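Local coordinates for sperm-specific class P protein 19 (Caenorhabditis elegans, PDB 1ROW), which is a small sperm-specific relative of the major sperm protein, probably with a structural role in nematode sperm, at residues A[37-40]-A[41-45]. Numbering follows the deposited sequence.
Sequences SSNN and NEYRI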
loop_
_atom_site.group_PDB
_atom_site.type_symbol
_atom_site.label_atom_id
_atom_site.label_comp_id
_atom_site.label_asym_id
_atom_site.label_seq_id
_atom_site.Cartn_x
_atom_site.Cartn_y
_atom_site.Cartn_z
ATOM N N SER A 37 -7.494 -3.081 0.371
ATOM C CA SER A 37 -8.128 -2.536 -0.823
ATOM C C SER A 37 -9.646 -2.544 -0.678
ATOM O O SER A 37 -10.214 -3.481 -0.122
ATOM C CB SER A 37 -7.737 -3.370 -2.051
ATOM O OG SER A 37 -8.544 -3.045 -3.175
ATOM N N SER A 38 -10.301 -1.503 -1.181
ATOM C CA SER A 38 -11.755 -1.425 -1.111
ATOM C C SER A 38 -12.360 -2.377 -2.138
ATOM O O SER A 38 -13.563 -2.589 -2.154
ATOM C CB SER A 38 -12.235 -0.002 -1.416
ATOM O OG SER A 38 -11.974 0.338 -2.774
ATOM N N ASN A 39 -11.519 -2.940 -2.999
ATOM C CA ASN A 39 -11.976 -3.852 -4.050
ATOM C C ASN A 39 -11.000 -5.023 -4.188
ATOM O O ASN A 39 -9.915 -4.872 -4.751
ATOM C CB ASN A 39 -12.065 -3.096 -5.393
ATOM C CG ASN A 39 -12.572 -3.971 -6.538
ATOM O OD1 ASN A 39 -12.468 -5.198 -6.505
ATOM N ND2 ASN A 39 -13.111 -3.331 -7.567
ATOM N N ASN A 40 -11.390 -6.184 -3.671
ATOM C CA ASN A 40 -10.555 -7.374 -3.742
ATOM C C ASN A 40 -10.994 -8.291 -4.878
ATOM O O ASN A 40 -10.543 -9.435 -4.982
ATOM C CB ASN A 40 -10.599 -8.126 -2.411
ATOM C CG ASN A 40 -9.939 -7.350 -1.291
ATOM O OD1 ASN A 40 -8.761 -7.010 -1.374
ATOM N ND2 ASN A 40 -10.694 -7.062 -0.239
ATOM N N ASN A 41 -11.881 -7.779 -5.727
ATOM C CA ASN A 41 -12.382 -8.529 -6.873
ATOM C C ASN A 41 -11.494 -8.326 -8.108
ATOM O O ASN A 41 -10.997 -9.290 -8.688
ATOM C CB ASN A 41 -13.815 -8.096 -7.203
ATOM C CG ASN A 41 -14.818 -8.563 -6.170
ATOM O OD1 ASN A 41 -14.809 -9.730 -5.763
ATOM N ND2 ASN A 41 -15.701 -7.659 -5.745
ATOM N N GLU A 42 -11.297 -7.071 -8.504
ATOM C CA GLU A 42 -10.481 -6.759 -9.673
ATOM C C GLU A 42 -9.073 -6.261 -9.340
ATOM O O GLU A 42 -8.367 -5.770 -10.221
ATOM C CB GLU A 42 -11.175 -5.704 -10.544
ATOM C CG GLU A 42 -12.467 -6.148 -11.223
ATOM C CD GLU A 42 -13.701 -5.942 -10.359
ATOM O OE1 GLU A 42 -13.819 -4.870 -9.724
ATOM O OE2 GLU A 42 -14.562 -6.848 -10.327
ATOM N N TYR A 43 -8.664 -6.379 -8.082
ATOM C CA TYR A 43 -7.337 -5.925 -7.670
ATOM C C TYR A 43 -6.554 -6.925 -6.821
ATOM O O TYR A 43 -7.111 -7.630 -5.966
ATOM C CB TYR A 43 -7.436 -4.626 -6.867
ATOM C CG TYR A 43 -7.802 -3.400 -7.663
ATOM C CD1 TYR A 43 -6.844 -2.717 -8.415
ATOM C CD2 TYR A 43 -9.102 -2.896 -7.636
ATOM C CE1 TYR A 43 -7.175 -1.551 -9.115
ATOM C CE2 TYR A 43 -9.439 -1.739 -8.333
ATOM C CZ TYR A 43 -8.470 -1.073 -9.066
ATOM O OH TYR A 43 -8.811 0.078 -9.733
ATOM N N ARG A 44 -5.249 -6.953 -7.060
ATOM C CA ARG A 44 -4.324 -7.792 -6.316
ATOM C C ARG A 44 -3.185 -6.856 -5.922
ATOM O O ARG A 44 -2.637 -6.138 -6.769
ATOM C CB ARG A 44 -3.808 -8.939 -7.190
ATOM C CG ARG A 44 -4.865 -10.003 -7.489
ATOM C CD ARG A 44 -5.283 -10.738 -6.222
ATOM N NE ARG A 44 -6.262 -11.793 -6.491
ATOM C CZ ARG A 44 -7.549 -11.579 -6.749
ATOM N NH1 ARG A 44 -8.360 -12.605 -6.988
ATOM N NH2 ARG A 44 -8.034 -10.345 -6.751
ATOM N N ILE A 45 -2.840 -6.849 -4.639
ATOM C CA ILE A 45 -1.785 -5.973 -4.154
ATOM C C ILE A 45 -0.575 -6.754 -3.655
ATOM O O ILE A 45 -0.707 -7.734 -2.912
ATOM C CB ILE A 45 -2.309 -5.053 -3.022
ATOM C CG1 ILE A 45 -1.224 -4.063 -2.614
ATOM C CG2 ILE A 45 -2.753 -5.879 -1.828
ATOM C CD1 ILE A 45 -0.890 -3.074 -3.705
#
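Asn39 and Asn41 form an Asx turn in the loop that joins the neighbouring antiparallel strands 31-37 and 43-52 of this immunoglobulin-like MSP domain. The evidence is the bond from Asn41 N to Asn39 OD1 at 2.8 Å, its donor almost in line with the side-chain C=O. A second amide, Glu42 N, reaches the same Asn39 OD1 at 3.0 Å from above the amide plane, so one buried oxygen gathers two successive backbone N-H groups. CG of Asn39 stands anti to the backbone N (chi1 -178°) and beside the carbonyl carbon, which puts OD1 within reach of the N-H groups that follow.

The amide nitrogen makes a side-chain hydrogen bond: Asn39 ND2 donates to Glu42 OE1 at 2.7 Å with a nearly straight N-H (172°), meeting that oxygen on its anti side and out of the carboxylate plane, with amide and carboxylate planes 87° apart. Asp72 of strand 70-80 accepts from this nitrogen too. With an alanine here, the N-H groups of Asn41 and Glu42 would probably lose their shared acceptor, and Glu42 OE1 and Asp72 their ND2 donor. Ser37 OG donates to Asn39 O at 2.8 Å, from well above the carbonyl plane.

Nonpolar contact comes from Tyr43, whose CD2 lies 3.7 Å from Asn39 CB and whose ring meets Asn39 CG edge-on, in plane. The Tyr43 side chain also touches Ile62 of strand 56-64 and Met105 and Ala107 of strand 99-108. Asn39 O, at the ring's edge and near its plane, lies 3.3 Å from Tyr43 CB.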